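Local coordinates for ADP-ribosylating toxin CARDS (Mycoplasma pneumoniae, PDB 4TLV), which transfers ADP-ribose from NAD(+) to target proteins as the main virulence factor of the bacterium and causes vacuoles to form in mammalian cells, at residues 366-378 with 414-426. Numbering follows the deposited sequence.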
# COMPACT_ATOMS: atom_id res chain seq x y z
N MET A 366 -10.91 -10.79 2.79
CA MET A 366 -11.32 -12.13 3.20
C MET A 366 -12.26 -12.03 4.39
O MET A 366 -11.86 -11.61 5.47
CB MET A 366 -10.12 -12.98 3.55
CG MET A 366 -9.13 -13.08 2.39
SD MET A 366 -7.98 -14.41 2.64
CE MET A 366 -6.83 -14.09 1.30
N THR A 367 -13.51 -12.42 4.19
CA THR A 367 -14.53 -12.14 5.20
C THR A 367 -15.21 -13.43 5.67
O THR A 367 -15.69 -14.21 4.86
CB THR A 367 -15.58 -11.15 4.65
OG1 THR A 367 -16.27 -11.76 3.56
CG2 THR A 367 -14.91 -9.91 4.12
N PRO A 368 -15.24 -13.65 7.00
CA PRO A 368 -15.76 -14.91 7.54
C PRO A 368 -17.24 -14.99 7.23
O PRO A 368 -17.92 -13.99 7.35
CB PRO A 368 -15.55 -14.77 9.06
CG PRO A 368 -14.91 -13.44 9.29
CD PRO A 368 -15.00 -12.64 8.04
N GLN A 369 -17.73 -16.15 6.82
CA GLN A 369 -19.14 -16.27 6.43
C GLN A 369 -19.99 -17.05 7.45
O GLN A 369 -21.21 -16.97 7.43
CB GLN A 369 -19.26 -16.91 5.04
CG GLN A 369 -18.61 -16.07 3.94
CD GLN A 369 -19.26 -14.72 3.77
OE1 GLN A 369 -18.67 -13.67 4.07
NE2 GLN A 369 -20.49 -14.74 3.29
N ASP A 370 -19.33 -17.79 8.33
CA ASP A 370 -20.02 -18.60 9.33
C ASP A 370 -19.63 -18.11 10.72
O ASP A 370 -18.61 -17.44 10.89
CB ASP A 370 -19.67 -20.08 9.16
CG ASP A 370 -18.17 -20.36 9.29
OD1 ASP A 370 -17.38 -19.40 9.15
OD2 ASP A 370 -17.78 -21.52 9.53
N ILE A 371 -20.45 -18.42 11.71
CA ILE A 371 -20.20 -17.91 13.05
C ILE A 371 -19.02 -18.65 13.70
O ILE A 371 -18.40 -18.15 14.65
CB ILE A 371 -21.48 -17.95 13.93
CG1 ILE A 371 -21.28 -17.16 15.23
CG2 ILE A 371 -21.89 -19.37 14.21
CD1 ILE A 371 -22.60 -16.81 15.93
N ALA A 372 -18.70 -19.83 13.18
CA ALA A 372 -17.55 -20.59 13.65
C ALA A 372 -16.22 -20.04 13.10
O ALA A 372 -15.15 -20.54 13.42
CB ALA A 372 -17.69 -22.06 13.28
N ILE A 373 -16.32 -19.03 12.24
CA ILE A 373 -15.15 -18.38 11.67
C ILE A 373 -14.20 -19.39 11.02
O ILE A 373 -13.04 -19.48 11.41
CB ILE A 373 -14.40 -17.57 12.74
CG1 ILE A 373 -15.39 -16.83 13.65
CG2 ILE A 373 -13.43 -16.57 12.08
CD1 ILE A 373 -16.14 -15.68 12.94
N THR A 374 -14.70 -20.15 10.05
CA THR A 374 -13.86 -21.13 9.36
C THR A 374 -13.99 -21.07 7.85
O THR A 374 -13.22 -21.72 7.16
CB THR A 374 -14.24 -22.57 9.71
OG1 THR A 374 -15.61 -22.79 9.35
CG2 THR A 374 -14.03 -22.84 11.18
N GLN A 375 -14.99 -20.36 7.36
CA GLN A 375 -15.23 -20.26 5.91
C GLN A 375 -15.17 -18.79 5.49
O GLN A 375 -15.85 -17.95 6.05
CB GLN A 375 -16.60 -20.85 5.55
CG GLN A 375 -16.73 -22.31 5.95
CD GLN A 375 -18.18 -22.75 6.09
OE1 GLN A 375 -19.10 -22.01 5.77
NE2 GLN A 375 -18.38 -23.97 6.60
N PHE A 376 -14.36 -18.51 4.48
CA PHE A 376 -14.06 -17.12 4.13
C PHE A 376 -14.32 -16.82 2.65
O PHE A 376 -13.79 -17.49 1.77
CB PHE A 376 -12.60 -16.81 4.49
CG PHE A 376 -12.33 -16.83 5.97
CD1 PHE A 376 -12.20 -18.03 6.65
CD2 PHE A 376 -12.19 -15.65 6.68
CE1 PHE A 376 -11.95 -18.05 8.02
CE2 PHE A 376 -11.94 -15.67 8.04
CZ PHE A 376 -11.82 -16.86 8.71
N ARG A 377 -15.12 -15.79 2.41
CA ARG A 377 -15.34 -15.28 1.07
C ARG A 377 -14.17 -14.38 0.71
O ARG A 377 -13.72 -13.57 1.52
CB ARG A 377 -16.65 -14.51 1.01
CG ARG A 377 -16.84 -13.63 -0.25
CD ARG A 377 -18.27 -13.06 -0.26
NE ARG A 377 -19.26 -14.12 -0.48
CZ ARG A 377 -20.50 -14.12 0.02
NH1 ARG A 377 -20.93 -13.13 0.79
NH2 ARG A 377 -21.30 -15.13 -0.26
N VAL A 378 -13.67 -14.54 -0.50
CA VAL A 378 -12.53 -13.74 -0.95
C VAL A 378 -13.02 -12.80 -2.04
O VAL A 378 -13.50 -13.26 -3.08
CB VAL A 378 -11.42 -14.66 -1.49
CG1 VAL A 378 -10.24 -13.85 -2.06
CG2 VAL A 378 -10.95 -15.59 -0.38
N ASP A 414 -22.65 -21.87 -15.21
CA ASP A 414 -22.02 -23.04 -14.63
C ASP A 414 -21.06 -22.71 -13.49
O ASP A 414 -20.33 -23.58 -13.02
CB ASP A 414 -21.28 -23.82 -15.72
CG ASP A 414 -22.16 -24.14 -16.92
OD1 ASP A 414 -23.26 -24.70 -16.72
OD2 ASP A 414 -21.74 -23.85 -18.07
N LEU A 415 -21.04 -21.45 -13.05
CA LEU A 415 -20.06 -21.03 -12.05
C LEU A 415 -20.61 -21.18 -10.63
O LEU A 415 -21.80 -20.98 -10.39
CB LEU A 415 -19.63 -19.58 -12.28
CG LEU A 415 -18.94 -19.21 -13.60
CD1 LEU A 415 -18.40 -17.79 -13.55
CD2 LEU A 415 -17.83 -20.17 -13.91
N GLU A 416 -19.73 -21.53 -9.70
CA GLU A 416 -20.13 -21.55 -8.30
C GLU A 416 -19.04 -20.94 -7.44
O GLU A 416 -17.86 -21.05 -7.77
CB GLU A 416 -20.43 -22.97 -7.83
CG GLU A 416 -19.20 -23.74 -7.43
CD GLU A 416 -19.53 -25.02 -6.71
OE1 GLU A 416 -20.68 -25.16 -6.25
OE2 GLU A 416 -18.63 -25.88 -6.60
N GLU A 417 -19.44 -20.33 -6.33
CA GLU A 417 -18.49 -19.65 -5.47
C GLU A 417 -17.60 -20.62 -4.70
O GLU A 417 -18.02 -21.69 -4.29
CB GLU A 417 -19.19 -18.68 -4.51
CG GLU A 417 -18.19 -17.82 -3.70
CD GLU A 417 -18.82 -17.00 -2.59
OE1 GLU A 417 -20.07 -16.98 -2.47
OE2 GLU A 417 -18.05 -16.36 -1.83
N LEU A 418 -16.34 -20.21 -4.53
CA LEU A 418 -15.36 -20.93 -3.75
C LEU A 418 -15.03 -20.09 -2.53
O LEU A 418 -14.84 -18.88 -2.65
CB LEU A 418 -14.08 -21.09 -4.55
CG LEU A 418 -14.15 -21.90 -5.83
CD1 LEU A 418 -12.98 -21.54 -6.72
CD2 LEU A 418 -14.15 -23.37 -5.47
N GLN A 419 -14.96 -20.72 -1.38
CA GLN A 419 -14.61 -20.03 -0.16
C GLN A 419 -13.44 -20.75 0.49
O GLN A 419 -13.31 -21.97 0.37
CB GLN A 419 -15.82 -19.95 0.79
CG GLN A 419 -16.96 -19.10 0.20
CD GLN A 419 -18.12 -18.89 1.17
OE1 GLN A 419 -18.21 -19.55 2.20
NE2 GLN A 419 -19.02 -17.97 0.82
N ILE A 420 -12.58 -20.00 1.15
CA ILE A 420 -11.45 -20.61 1.82
C ILE A 420 -11.94 -21.37 3.03
O ILE A 420 -12.74 -20.87 3.80
CB ILE A 420 -10.42 -19.56 2.26
CG1 ILE A 420 -9.88 -18.84 1.01
CG2 ILE A 420 -9.29 -20.23 3.06
CD1 ILE A 420 -8.70 -17.96 1.25
N ILE A 421 -11.46 -22.59 3.21
CA ILE A 421 -11.82 -23.36 4.38
C ILE A 421 -10.60 -23.52 5.28
O ILE A 421 -9.52 -23.88 4.81
CB ILE A 421 -12.41 -24.73 4.00
CG1 ILE A 421 -11.41 -25.53 3.17
CG2 ILE A 421 -13.71 -24.53 3.22
CD1 ILE A 421 -11.82 -26.98 2.88
N VAL A 422 -10.79 -23.24 6.56
CA VAL A 422 -9.70 -23.27 7.51
C VAL A 422 -9.87 -24.45 8.46
O VAL A 422 -10.89 -24.57 9.14
CB VAL A 422 -9.65 -21.97 8.34
CG1 VAL A 422 -8.60 -22.09 9.45
CG2 VAL A 422 -9.35 -20.78 7.43
N ASP A 423 -8.85 -25.29 8.51
CA ASP A 423 -8.89 -26.48 9.33
C ASP A 423 -7.49 -27.09 9.34
O ASP A 423 -6.67 -26.79 8.47
CB ASP A 423 -9.88 -27.48 8.73
CG ASP A 423 -10.07 -28.70 9.61
OD1 ASP A 423 -10.89 -28.61 10.56
OD2 ASP A 423 -9.40 -29.73 9.35
N GLU A 424 -7.20 -27.94 10.31
CA GLU A 424 -5.90 -28.60 10.34
C GLU A 424 -5.58 -29.24 8.99
O GLU A 424 -4.45 -29.16 8.51
CB GLU A 424 -5.85 -29.65 11.44
CG GLU A 424 -4.49 -30.34 11.59
CD GLU A 424 -4.46 -31.35 12.73
OE1 GLU A 424 -5.51 -31.54 13.38
OE2 GLU A 424 -3.38 -31.95 12.97
N CYS A 425 -6.57 -29.87 8.37
CA CYS A 425 -6.34 -30.59 7.12
C CYS A 425 -6.47 -29.72 5.86
O CYS A 425 -6.31 -30.21 4.74
CB CYS A 425 -7.29 -31.79 7.01
SG CYS A 425 -6.85 -33.20 8.06
N THR A 426 -6.77 -28.43 6.04
CA THR A 426 -6.87 -27.53 4.90
C THR A 426 -6.00 -26.27 5.05
O THR A 426 -4.79 -26.36 5.24
CB THR A 426 -8.35 -27.20 4.54
OG1 THR A 426 -9.05 -26.75 5.70
CG2 THR A 426 -9.06 -28.43 3.98
O HOH W 1 -15.44 -16.21 -2.30
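Glu417 meets Arg377 in a side-on salt bridge: NE of Arg377 donates to OE2 of Glu417 at 2.9 Å and NH2 of Arg377 to OE1 of Glu417 at 3.1 Å, with guanidinium and carboxylate only 26° from coplanar. Arginine suits the place because two adjacent N-H groups match the two carboxylate oxygens; its CG lies anti to the backbone N (chi1 166°), and a bend at chi3 turns the guanidinium to present NE. Glutamate suits its own, with two oxygens to take both N-H groups and a water. That water donates to Glu417 OE2 and Leu418 O and accepts from Val378 N, linking the two backbones just beyond the Phe376–Ile420 pair. The amide of Gln419 adds a weak hydrogen bond from NE2 to Glu417 OE2, while its CB packs 3.3 Å from Phe376 O.

Phe376 and Ile420 form an antiparallel hydrogen-bonded pair, Phe376 N to Ile420 O and Ile420 N to Phe376 O, both 2.9 Å. This pairing belongs to the beta-trefoil of the D2 domain, in which strand 415-421 also borders strands 278-281 and 388-393. Branched and apolar, Ile420 fits a buried strand position: its CD1 reaches CG2 of Val378 at 3.7 Å and SD of Met366 at 3.9 Å, and Phe431 and Leu279 also touch it. Ile421 follows as the non-hydrogen-bonded partner of Gln375, its CA-H directed at Thr374 O. That same carbonyl accepts from Val422 N, and CG2 of Val422, a beta-branched apolar residue suited to lie beside an aromatic ring, packs obliquely against CE1 of Phe376 at 3.8 Å. OD1 of Asp370 accepts from both Thr374 N and Gln375 N, and OD2 of Asp370 from Thr374 OG1.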